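Local coordinates for protein mersacidin decarboxylase (Bacillus sp., PDB 1P3Y) that catalyses the FAD-dependent oxidative decarboxylation of the C-terminal cysteine of the lantibiotic mersacidin to an aminoenethiol, working as a homododecamer, at residues Ile13-Ser18 with Val40-Thr45; Ile84-Pro89 with Ile119-Met124; Glu150-Met155 with Gly169-Asp174. All blocks are in the same frame, centred on the assembly; numbering follows the deposited sequence.

Contact 1: Ile13-Ser18 with Val40-Thr45; sequences IGICGS and VVMTKT. With FAD (flavin-adenine dinucleotide), chain B.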
loop_
_atom_site.group_PDB
_atom_site.type_symbol
_atom_site.label_atom_id
_atom_site.label_comp_id
_atom_site.label_asym_id
_atom_site.label_seq_id
_atom_site.Cartn_x
_atom_site.Cartn_y
_atom_site.Cartn_z
ATOM N N ILE A 13 13.028 28.978 13.573
ATOM C CA ILE A 13 14.199 28.568 12.828
ATOM C C ILE A 13 13.811 27.660 11.656
ATOM O O ILE A 13 13.187 26.604 11.845
ATOM C CB ILE A 13 15.176 27.859 13.754
ATOM C CG1 ILE A 13 15.777 28.899 14.699
ATOM C CG2 ILE A 13 16.259 27.147 12.952
ATOM C CD1 ILE A 13 16.336 28.292 15.969
ATOM N N GLY A 14 14.161 28.095 10.448
ATOM C CA GLY A 14 13.873 27.314 9.262
ATOM C C GLY A 14 15.098 26.498 8.913
ATOM O O GLY A 14 16.164 27.058 8.703
ATOM N N ILE A 15 14.961 25.179 8.847
ATOM C CA ILE A 15 16.100 24.323 8.525
ATOM C C ILE A 15 16.021 23.818 7.076
ATOM O O ILE A 15 14.987 23.284 6.660
ATOM C CB ILE A 15 16.138 23.106 9.469
ATOM C CG1 ILE A 15 16.130 23.570 10.925
ATOM C CG2 ILE A 15 17.351 22.272 9.183
ATOM C CD1 ILE A 15 16.077 22.435 11.909
ATOM N N CYS A 16 17.106 23.969 6.316
ATOM C CA CYS A 16 17.127 23.512 4.924
ATOM C C CYS A 16 18.039 22.314 4.740
ATOM O O CYS A 16 18.718 21.898 5.673
ATOM C CB CYS A 16 17.571 24.624 3.972
ATOM S SG CYS A 16 16.458 26.063 3.923
ATOM N N GLY A 17 18.066 21.776 3.521
ATOM C CA GLY A 17 18.856 20.594 3.238
ATOM C C GLY A 17 20.364 20.731 3.242
ATOM O O GLY A 17 20.954 21.168 2.270
ATOM N N SER A 18 20.996 20.336 4.337
ATOM C CA SER A 18 22.451 20.394 4.447
ATOM C C SER A 18 22.938 19.376 5.477
ATOM O O SER A 18 22.228 19.101 6.452
ATOM C CB SER A 18 22.886 21.792 4.885
ATOM O OG SER A 18 24.188 21.737 5.441
ATOM N N VAL A 40 10.531 25.290 15.036
ATOM C CA VAL A 40 11.232 25.028 13.798
ATOM C C VAL A 40 10.284 24.721 12.638
ATOM O O VAL A 40 9.191 24.196 12.831
ATOM C CB VAL A 40 12.197 23.845 13.998
ATOM C CG1 VAL A 40 12.764 23.369 12.666
ATOM C CG2 VAL A 40 13.309 24.266 14.942
ATOM N N VAL A 41 10.718 25.086 11.436
ATOM C CA VAL A 41 10.003 24.803 10.200
ATOM C C VAL A 41 11.114 24.213 9.293
ATOM O O VAL A 41 12.189 24.812 9.122
ATOM C CB VAL A 41 9.366 26.096 9.578
ATOM C CG1 VAL A 41 10.454 27.152 9.265
ATOM C CG2 VAL A 41 8.572 25.730 8.308
ATOM N N MET A 42 10.867 23.032 8.730
ATOM C CA MET A 42 11.864 22.347 7.894
ATOM C C MET A 42 11.469 22.139 6.435
ATOM O O MET A 42 10.302 22.185 6.078
ATOM C CB MET A 42 12.166 20.966 8.490
ATOM C CG MET A 42 12.309 20.934 10.029
ATOM S SD MET A 42 12.748 19.273 10.681
ATOM C CE MET A 42 14.309 18.910 9.763
ATOM N N THR A 43 12.461 21.909 5.589
ATOM C CA THR A 43 12.212 21.604 4.187
ATOM C C THR A 43 12.309 20.070 4.132
ATOM O O THR A 43 12.870 19.416 5.038
ATOM C CB THR A 43 13.314 22.160 3.232
ATOM O OG1 THR A 43 14.570 21.524 3.519
ATOM C CG2 THR A 43 13.477 23.645 3.386
ATOM N N LYS A 44 11.786 19.510 3.052
ATOM C CA LYS A 44 11.784 18.075 2.812
ATOM C C LYS A 44 13.191 17.452 2.909
ATOM O O LYS A 44 13.380 16.416 3.559
ATOM C CB LYS A 44 11.157 17.820 1.423
ATOM C CG LYS A 44 10.893 16.359 1.075
ATOM C CD LYS A 44 12.109 15.675 0.439
ATOM C CE LYS A 44 11.775 14.248 -0.042
ATOM N NZ LYS A 44 11.204 13.398 1.071
ATOM N N THR A 45 14.174 18.068 2.258
ATOM C CA THR A 45 15.537 17.534 2.298
ATOM C C THR A 45 16.097 17.513 3.712
ATOM O O THR A 45 16.764 16.549 4.114
ATOM C CB THR A 45 16.467 18.344 1.417
ATOM O OG1 THR A 45 15.863 18.493 0.135
ATOM C CG2 THR A 45 17.815 17.630 1.261
HETATM P PA FAD B . 13.659 21.218 -0.703
HETATM O O1A FAD B . 14.046 20.154 0.318
HETATM O O2A FAD B . 12.268 21.817 -0.618
HETATM O O5B FAD B . 13.832 20.663 -2.237
HETATM C C5B FAD B . 14.615 19.486 -2.596
HETATM C C4B FAD B . 13.745 18.244 -2.748
HETATM O O4B FAD B . 12.512 18.430 -2.061
HETATM C C3B FAD B . 13.347 17.908 -4.196
HETATM O O3B FAD B . 13.922 16.630 -4.452
HETATM C C2B FAD B . 11.855 17.960 -4.175
HETATM O O2B FAD B . 11.109 17.143 -5.032
HETATM C C1B FAD B . 11.505 17.703 -2.712
HETATM N N9A FAD B . 10.213 18.218 -2.153
HETATM C C8A FAD B . 9.761 19.576 -1.855
HETATM N N7A FAD B . 8.542 19.650 -1.367
HETATM C C5A FAD B . 8.097 18.289 -1.307
HETATM C C6A FAD B . 6.866 17.648 -0.889
HETATM N N6A FAD B . 5.821 18.338 -0.402
HETATM N N1A FAD B . 6.770 16.227 -1.000
HETATM C C2A FAD B . 7.804 15.476 -1.491
HETATM N N3A FAD B . 9.055 16.015 -1.913
HETATM C C4A FAD B . 9.057 17.477 -1.772
HETATM N N1 FAD B . 22.529 22.522 -0.989
HETATM C C2 FAD B . 23.076 23.686 -0.463
HETATM O O2 FAD B . 22.867 24.797 -1.021
HETATM N N3 FAD B . 23.861 23.609 0.698
HETATM C C4 FAD B . 24.169 22.395 1.421
HETATM O O4 FAD B . 24.914 22.438 2.475
HETATM C C4X FAD B . 23.593 21.249 0.879
HETATM N N5 FAD B . 23.847 20.018 1.580
HETATM C C5X FAD B . 23.242 18.829 1.063
HETATM C C6 FAD B . 23.457 17.578 1.719
HETATM C C7 FAD B . 22.875 16.324 1.261
HETATM C C7M FAD B . 23.168 15.025 2.065
HETATM C C8 FAD B . 22.022 16.359 0.053
HETATM C C8M FAD B . 21.343 15.139 -0.535
HETATM C C9 FAD B . 21.780 17.563 -0.629
HETATM C C9A FAD B . 22.364 18.816 -0.173
HETATM N N10 FAD B . 22.190 20.166 -0.815
HETATM C C10 FAD B . 22.779 21.333 -0.308
HETATM C "C1'" FAD B . 21.371 20.219 -1.990
HETATM C "C2'" FAD B . 19.977 20.705 -1.834
HETATM O "O2'" FAD B . 19.276 19.776 -0.889
HETATM C "C3'" FAD B . 19.249 20.678 -3.126
HETATM O "O3'" FAD B . 19.599 21.794 -3.972
HETATM C "C4'" FAD B . 17.699 20.686 -2.989
HETATM O "O4'" FAD B . 17.135 20.588 -4.341
HETATM C "C5'" FAD B . 17.119 21.919 -2.340
HETATM O "O5'" FAD B . 17.087 21.775 -0.912
HETATM P P FAD B . 16.151 22.661 -0.002
HETATM O O1P FAD B . 16.399 22.225 1.377
HETATM O O2P FAD B . 16.416 24.113 -0.311
HETATM O O3P FAD B . 14.664 22.417 -0.589
#
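Ile15 lays its CD1 against CG1 of Val40, 3.5 Å away, in the closely packed, buried part of the contact. Both side chains lie on one face of the sheet together with Ile13 and Met42, and Leu28 of helix 25-31 closes over Ile13 and Val40. On the other face Val41 CG1 sits over Gly14 CA at 3.4 Å. Three backbone bonds sew the strands in parallel register: Val41 N to Ile13 O, Ile15 N to Val41 O (2.8 Å) and Thr43 N to Ile15 O. Strands 10-15 and 37-42 with helix 25-31 make the first beta-alpha-beta unit of a Rossmann-like fold, and the FAD pyrophosphate binds where the two strands end. Gly17 N (2.8 Å) and Thr43 OG1 (2.9 Å) both donate to O1P, and Thr45 N donates to O1A; Thr45 OG1 also lies close to O1A, at a modelled distance too short to weigh. Thr43 OG1 reaches the phosphate from between its own backbone N and carbonyl carbon (chi1 64°). The looser, partly exposed edge belongs to Lys44, whose CB leaves the backbone away from 13-18. Its bent aliphatic chain runs along the adenosine, CG 3.5 Å from N3A of FAD, and its NZ makes a salt bridge with Asp48.

Contact 2: Ile84-Pro89 with Ile119-Met124; sequences IYCIIP and IFFPNM. With FAD (flavin-adenine dinucleotide), chain B.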
loop_
_atom_site.group_PDB
_atom_site.type_symbol
_atom_site.label_atom_id
_atom_site.label_comp_id
_atom_site.label_asym_id
_atom_site.label_seq_id
_atom_site.Cartn_x
_atom_site.Cartn_y
_atom_site.Cartn_z
ATOM N N ILE A 84 11.040 36.733 15.338
ATOM C CA ILE A 84 12.265 36.646 14.568
ATOM C C ILE A 84 12.281 35.344 13.770
ATOM O O ILE A 84 12.006 34.261 14.308
ATOM C CB ILE A 84 13.500 36.691 15.490
ATOM C CG1 ILE A 84 13.535 38.032 16.236
ATOM C CG2 ILE A 84 14.783 36.489 14.667
ATOM C CD1 ILE A 84 14.482 38.039 17.424
ATOM N N TYR A 85 12.583 35.458 12.478
ATOM C CA TYR A 85 12.659 34.292 11.600
ATOM C C TYR A 85 14.077 34.187 11.067
ATOM O O TYR A 85 14.572 35.039 10.322
ATOM C CB TYR A 85 11.656 34.411 10.447
ATOM C CG TYR A 85 11.647 33.237 9.480
ATOM C CD1 TYR A 85 11.781 31.925 9.934
ATOM C CD2 TYR A 85 11.410 33.442 8.114
ATOM C CE1 TYR A 85 11.668 30.840 9.047
ATOM C CE2 TYR A 85 11.293 32.377 7.223
ATOM C CZ TYR A 85 11.421 31.075 7.692
ATOM O OH TYR A 85 11.297 30.029 6.795
ATOM N N CYS A 86 14.731 33.115 11.466
ATOM C CA CYS A 86 16.089 32.887 11.068
ATOM C C CYS A 86 16.206 31.531 10.375
ATOM O O CYS A 86 15.781 30.504 10.902
ATOM C CB CYS A 86 16.966 32.978 12.326
ATOM S SG CYS A 86 18.612 32.356 12.120
ATOM N N ILE A 87 16.762 31.536 9.169
ATOM C CA ILE A 87 16.947 30.305 8.421
ATOM C C ILE A 87 18.394 29.824 8.519
ATOM O O ILE A 87 19.305 30.436 7.966
ATOM C CB ILE A 87 16.565 30.498 6.938
ATOM C CG1 ILE A 87 15.070 30.848 6.845
ATOM C CG2 ILE A 87 16.915 29.218 6.123
ATOM C CD1 ILE A 87 14.573 31.164 5.424
ATOM N N ILE A 88 18.593 28.730 9.243
ATOM C CA ILE A 88 19.905 28.139 9.414
ATOM C C ILE A 88 19.807 26.601 9.500
ATOM O O ILE A 88 19.156 26.045 10.380
ATOM C CB ILE A 88 20.605 28.693 10.703
ATOM C CG1 ILE A 88 21.950 27.978 10.911
ATOM C CG2 ILE A 88 19.699 28.515 11.952
ATOM C CD1 ILE A 88 22.798 28.570 12.020
ATOM N N PRO A 89 20.453 25.897 8.577
ATOM C CA PRO A 89 21.244 26.472 7.490
ATOM C C PRO A 89 20.366 26.774 6.288
ATOM O O PRO A 89 19.319 26.153 6.102
ATOM C CB PRO A 89 22.256 25.378 7.188
ATOM C CG PRO A 89 21.466 24.127 7.444
ATOM C CD PRO A 89 20.709 24.451 8.716
ATOM N N ILE A 119 16.683 36.709 8.651
ATOM C CA ILE A 119 18.134 36.612 8.693
ATOM C C ILE A 119 18.517 35.211 8.205
ATOM O O ILE A 119 18.016 34.215 8.729
ATOM C CB ILE A 119 18.700 36.856 10.125
ATOM C CG1 ILE A 119 20.141 36.352 10.199
ATOM C CG2 ILE A 119 17.860 36.146 11.154
ATOM C CD1 ILE A 119 20.805 36.587 11.524
ATOM N N PHE A 120 19.400 35.154 7.203
ATOM C CA PHE A 120 19.866 33.899 6.614
ATOM C C PHE A 120 21.274 33.503 7.021
ATOM O O PHE A 120 22.158 34.348 7.117
ATOM C CB PHE A 120 19.877 33.993 5.088
ATOM C CG PHE A 120 18.540 34.200 4.480
ATOM C CD1 PHE A 120 17.931 35.454 4.516
ATOM C CD2 PHE A 120 17.879 33.132 3.854
ATOM C CE1 PHE A 120 16.677 35.651 3.931
ATOM C CE2 PHE A 120 16.632 33.305 3.266
ATOM C CZ PHE A 120 16.023 34.568 3.301
ATOM N N PHE A 121 21.485 32.208 7.227
ATOM C CA PHE A 121 22.809 31.692 7.557
ATOM C C PHE A 121 23.186 30.668 6.488
ATOM O O PHE A 121 23.112 29.469 6.718
ATOM C CB PHE A 121 22.823 31.010 8.926
ATOM C CG PHE A 121 22.790 31.962 10.084
ATOM C CD1 PHE A 121 21.594 32.564 10.480
ATOM C CD2 PHE A 121 23.957 32.227 10.807
ATOM C CE1 PHE A 121 21.554 33.412 11.588
ATOM C CE2 PHE A 121 23.934 33.070 11.917
ATOM C CZ PHE A 121 22.727 33.666 12.314
ATOM N N PRO A 122 23.597 31.135 5.300
ATOM C CA PRO A 122 23.978 30.238 4.207
ATOM C C PRO A 122 25.038 29.212 4.571
ATOM O O PRO A 122 25.887 29.444 5.432
ATOM C CB PRO A 122 24.463 31.197 3.121
ATOM C CG PRO A 122 23.638 32.401 3.350
ATOM C CD PRO A 122 23.651 32.540 4.858
ATOM N N ASN A 123 24.991 28.086 3.873
ATOM C CA ASN A 123 25.916 26.985 4.072
ATOM C C ASN A 123 25.829 26.113 2.824
ATOM O O ASN A 123 24.761 25.641 2.454
ATOM C CB ASN A 123 25.523 26.195 5.326
ATOM C CG ASN A 123 26.373 24.974 5.528
ATOM O OD1 ASN A 123 26.129 23.936 4.921
ATOM N ND2 ASN A 123 27.391 25.087 6.370
ATOM N N MET A 124 26.955 25.917 2.159
ATOM C CA MET A 124 26.975 25.126 0.945
ATOM C C MET A 124 28.407 24.808 0.577
ATOM O O MET A 124 29.357 25.267 1.218
ATOM C CB MET A 124 26.325 25.902 -0.202
ATOM C CG MET A 124 27.065 27.196 -0.584
ATOM S SD MET A 124 26.005 28.304 -1.534
ATOM C CE MET A 124 25.104 29.116 -0.218
HETATM P PA FAD B . 13.659 21.218 -0.703
HETATM O O1A FAD B . 14.046 20.154 0.318
HETATM O O2A FAD B . 12.268 21.817 -0.618
HETATM O O5B FAD B . 13.832 20.663 -2.237
HETATM C C5B FAD B . 14.615 19.486 -2.596
HETATM C C4B FAD B . 13.745 18.244 -2.748
HETATM O O4B FAD B . 12.512 18.430 -2.061
HETATM C C3B FAD B . 13.347 17.908 -4.196
HETATM O O3B FAD B . 13.922 16.630 -4.452
HETATM C C2B FAD B . 11.855 17.960 -4.175
HETATM O O2B FAD B . 11.109 17.143 -5.032
HETATM C C1B FAD B . 11.505 17.703 -2.712
HETATM N N9A FAD B . 10.213 18.218 -2.153
HETATM C C8A FAD B . 9.761 19.576 -1.855
HETATM N N7A FAD B . 8.542 19.650 -1.367
HETATM C C5A FAD B . 8.097 18.289 -1.307
HETATM C C6A FAD B . 6.866 17.648 -0.889
HETATM N N6A FAD B . 5.821 18.338 -0.402
HETATM N N1A FAD B . 6.770 16.227 -1.000
HETATM C C2A FAD B . 7.804 15.476 -1.491
HETATM N N3A FAD B . 9.055 16.015 -1.913
HETATM C C4A FAD B . 9.057 17.477 -1.772
HETATM N N1 FAD B . 22.529 22.522 -0.989
HETATM C C2 FAD B . 23.076 23.686 -0.463
HETATM O O2 FAD B . 22.867 24.797 -1.021
HETATM N N3 FAD B . 23.861 23.609 0.698
HETATM C C4 FAD B . 24.169 22.395 1.421
HETATM O O4 FAD B . 24.914 22.438 2.475
HETATM C C4X FAD B . 23.593 21.249 0.879
HETATM N N5 FAD B . 23.847 20.018 1.580
HETATM C C5X FAD B . 23.242 18.829 1.063
HETATM C C6 FAD B . 23.457 17.578 1.719
HETATM C C7 FAD B . 22.875 16.324 1.261
HETATM C C7M FAD B . 23.168 15.025 2.065
HETATM C C8 FAD B . 22.022 16.359 0.053
HETATM C C8M FAD B . 21.343 15.139 -0.535
HETATM C C9 FAD B . 21.780 17.563 -0.629
HETATM C C9A FAD B . 22.364 18.816 -0.173
HETATM N N10 FAD B . 22.190 20.166 -0.815
HETATM C C10 FAD B . 22.779 21.333 -0.308
HETATM C "C1'" FAD B . 21.371 20.219 -1.990
HETATM C "C2'" FAD B . 19.977 20.705 -1.834
HETATM O "O2'" FAD B . 19.276 19.776 -0.889
HETATM C "C3'" FAD B . 19.249 20.678 -3.126
HETATM O "O3'" FAD B . 19.599 21.794 -3.972
HETATM C "C4'" FAD B . 17.699 20.686 -2.989
HETATM O "O4'" FAD B . 17.135 20.588 -4.341
HETATM C "C5'" FAD B . 17.119 21.919 -2.340
HETATM O "O5'" FAD B . 17.087 21.775 -0.912
HETATM P P FAD B . 16.151 22.661 -0.002
HETATM O O1P FAD B . 16.399 22.225 1.377
HETATM O O2P FAD B . 16.416 24.113 -0.311
HETATM O O3P FAD B . 14.664 22.417 -0.589
#
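Phe121 turns its ring back across strand 84-87, between the side chains of Cys86 and Ile88. Its CB lies 3.7 Å from Ile88 CB and about as far from Ile87 O, which is near the ring plane at its edge. CG is anti to the carbonyl carbon (chi1 -75°), which swings the ring toward the start of the neighbouring strand. At CG the nearest neighbour is Ile88 CD1, 3.9 Å off, and CD2 also meets that methyl. Along the other side of the ring, CD1 and CE1 run beside Cys86 SG. The sulfur stands 4.3 Å from the centroid of the Phe121 ring and 66° off its normal, an oblique sulfur-aromatic contact. Farther out, CE2 reaches Ile171 of the loop before helix 173-183. Ala176 and Ile180 of that helix cover the same face of the sheet. On the opposite face Ile87 and Phe120 lie side by side, pointing the same way, with Ile87 CD1 3.7 Å from Phe120 CE2; Val107 and Val111 of helix 106-113 pack on Ile87.

The strands run parallel, 15° apart, as neighbours in the flavoprotein sheet, with 10-15 on the far side of 84-90. Ile119 N bonds to Tyr85 O, Ile87 N to Ile119 O (3.0 Å) and Phe121 N to Ile87 O (2.9 Å). Beyond the last of these the chain turns at the cis peptide between Ile88 and Pro89, and Pro89 CB meets Asn123 CB at 3.8 Å.

The interior side-chain packing is thus apolar, with facing peptide groups paired. Polar chemistry is concentrated past the strand end, where Asn123 O accepts a hydrogen bond from N3 of the flavin (2.8 Å). A backbone acceptor there reads the pyrimidine N-H of the isoalloxazine, consistent with the strand's exit helping to orient the flavin.

Contact 3: Glu150-Met155 with Gly169-Asp174; sequences EPVEIM and GLITPD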
loop_
_atom_site.group_PDB
_atom_site.type_symbol
_atom_site.label_atom_id
_atom_site.label_comp_id
_atom_site.label_asym_id
_atom_site.label_seq_id
_atom_site.Cartn_x
_atom_site.Cartn_y
_atom_site.Cartn_z
ATOM N N GLU A 150 27.368 35.590 6.607
ATOM C CA GLU A 150 28.259 34.813 5.764
ATOM C C GLU A 150 28.836 33.626 6.518
ATOM O O GLU A 150 28.927 33.627 7.740
ATOM C CB GLU A 150 29.398 35.713 5.247
ATOM C CG GLU A 150 28.917 37.002 4.556
ATOM C CD GLU A 150 29.399 37.140 3.112
ATOM O OE1 GLU A 150 28.734 37.878 2.326
ATOM O OE2 GLU A 150 30.441 36.517 2.776
ATOM N N PRO A 151 29.187 32.565 5.796
ATOM C CA PRO A 151 29.769 31.404 6.477
ATOM C C PRO A 151 31.281 31.654 6.645
ATOM O O PRO A 151 31.865 32.512 5.968
ATOM C CB PRO A 151 29.458 30.250 5.518
ATOM C CG PRO A 151 29.490 30.926 4.167
ATOM C CD PRO A 151 28.738 32.216 4.437
ATOM N N VAL A 152 31.914 30.912 7.544
ATOM C CA VAL A 152 33.339 31.075 7.787
ATOM C C VAL A 152 34.138 29.854 7.350
ATOM O O VAL A 152 33.659 28.729 7.423
ATOM C CB VAL A 152 33.610 31.346 9.287
ATOM C CG1 VAL A 152 33.090 32.713 9.658
ATOM C CG2 VAL A 152 32.925 30.299 10.148
ATOM N N GLU A 153 35.362 30.078 6.894
ATOM C CA GLU A 153 36.219 28.983 6.465
ATOM C C GLU A 153 36.720 28.258 7.705
ATOM O O GLU A 153 36.940 28.868 8.748
ATOM C CB GLU A 153 37.398 29.526 5.675
ATOM C CG GLU A 153 37.020 30.709 4.818
ATOM C CD GLU A 153 38.098 31.083 3.839
ATOM O OE1 GLU A 153 37.983 32.174 3.233
ATOM O OE2 GLU A 153 39.050 30.281 3.672
ATOM N N ILE A 154 36.904 26.953 7.589
ATOM C CA ILE A 154 37.367 26.173 8.721
ATOM C C ILE A 154 38.193 24.942 8.347
ATOM O O ILE A 154 38.329 24.592 7.165
ATOM C CB ILE A 154 36.172 25.739 9.607
ATOM C CG1 ILE A 154 34.898 25.617 8.756
ATOM C CG2 ILE A 154 35.979 26.743 10.744
ATOM C CD1 ILE A 154 34.985 24.603 7.640
ATOM N N MET A 155 38.751 24.305 9.375
ATOM C CA MET A 155 39.565 23.107 9.206
ATOM C C MET A 155 38.742 21.838 9.462
ATOM O O MET A 155 37.578 21.736 9.056
ATOM C CB MET A 155 40.767 23.151 10.162
ATOM C CG MET A 155 41.838 24.197 9.818
ATOM S SD MET A 155 42.734 23.830 8.281
ATOM C CE MET A 155 43.792 22.464 8.816
ATOM N N GLY A 169 31.783 26.934 6.725
ATOM C CA GLY A 169 30.755 26.486 7.648
ATOM C C GLY A 169 30.034 27.607 8.392
ATOM O O GLY A 169 30.257 28.789 8.158
ATOM N N LEU A 170 29.146 27.223 9.297
ATOM C CA LEU A 170 28.374 28.182 10.074
ATOM C C LEU A 170 29.168 28.648 11.289
ATOM O O LEU A 170 29.969 27.885 11.832
ATOM C CB LEU A 170 27.067 27.528 10.550
ATOM C CG LEU A 170 26.001 27.167 9.512
ATOM C CD1 LEU A 170 25.033 26.148 10.117
ATOM C CD2 LEU A 170 25.264 28.432 9.058
ATOM N N ILE A 171 28.942 29.888 11.719
ATOM C CA ILE A 171 29.647 30.385 12.890
ATOM C C ILE A 171 29.011 29.727 14.104
ATOM O O ILE A 171 27.811 29.513 14.138
ATOM C CB ILE A 171 29.591 31.955 13.039
ATOM C CG1 ILE A 171 28.177 32.450 13.366
ATOM C CG2 ILE A 171 30.120 32.608 11.779
ATOM C CD1 ILE A 171 27.206 32.377 12.238
ATOM N N THR A 172 29.830 29.387 15.088
ATOM C CA THR A 172 29.359 28.743 16.311
ATOM C C THR A 172 28.061 29.358 16.863
ATOM O O THR A 172 27.740 30.524 16.592
ATOM C CB THR A 172 30.481 28.791 17.379
ATOM O OG1 THR A 172 30.879 30.154 17.599
ATOM C CG2 THR A 172 31.702 28.014 16.886
ATOM N N PRO A 173 27.297 28.576 17.641
ATOM C CA PRO A 173 26.036 29.042 18.223
ATOM C C PRO A 173 26.116 30.421 18.852
ATOM O O PRO A 173 25.220 31.248 18.654
ATOM C CB PRO A 173 25.706 27.964 19.247
ATOM C CG PRO A 173 26.227 26.724 18.590
ATOM C CD PRO A 173 27.568 27.180 18.027
ATOM N N ASP A 174 27.178 30.667 19.614
ATOM C CA ASP A 174 27.367 31.965 20.274
ATOM C C ASP A 174 27.488 33.127 19.280
ATOM O O ASP A 174 26.852 34.164 19.451
ATOM C CB ASP A 174 28.599 31.913 21.184
ATOM C CG ASP A 174 29.806 31.313 20.491
ATOM O OD1 ASP A 174 29.669 30.207 19.913
ATOM O OD2 ASP A 174 30.886 31.939 20.527
HETATM O O HOH W 1 27.697 31.225 9.363
#
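Val152 and Ile171 meet at about a right angle, the CG1 methyl of Val152 lying 3.7 Å from the CG2 methyl of Ile171. Two torsions bring these branches together: Val152 CG1 and Ile171 CG2 are each anti to their own carbonyl carbon. The second methyl of Val152, CG2, lies close to Gly169 O as well as to the same Ile171 branch. Pro151 uses the edge of its ring in a different way, its CB resting beside Gly169 O, while Ile154 directs its CB toward the glycine and sets CG1 3.9 Å from Gly169 N. Gly169 is flanked by Pro151, Val152 and Ile154.

Beneath the side chains the two backbones form a single antiparallel hydrogen-bonded pair. Val152 N donates to Gly169 O (2.8 Å) and Gly169 N returns a bond to Val152 O (2.7 Å); both donors are tilted out of the carbonyl plane, the second by 26°. One water extends the pairing, donating to Glu150 O and accepting from Ile171 N at 3.0 Å. Farther along, Thr172 OG1 donates to Asp174 OD1 (2.6 Å) from above the carboxylate plane, just where helix 173-183 starts.

Much of this isolated bridge lies at the surface, where Val152 and Ile154 are exposed; Glu150 pairs with Arg142 of helix 132-144 in a salt bridge. The inner side is turned to the body of the fold. Pro151 rests on Trp129 of helix 126-129, Leu170 packs on Tyr27 of helix 25-31 and on Phe121 of strand 119-122, and Pro173 contacts Tyr27 and Tyr30 at the head of helix 173-183.

How the contacts relate
The three contacts follow one another along the chain; none nests in or crosses another. Contact 1 closes the first loop, through helix 25-31, by pairing strands 10-15 and 37-42. Contact 2 closes a later one, through helices 92-99 and 106-113, by pairing strands 84-90 and 119-122. Strands 10-15 and 84-90 are neighbours, with Gly14 N 2.9 Å from Cys86 O, so both loops join one parallel sheet, and both reach FAD just past the C-terminal ends of their strands. Contact 3 closes the last loop, partly unmodelled, before helix 173-183. It packs on contact 2 through Ile171 CD1, 3.4 Å from Phe121 CE2, but does not touch contact 1.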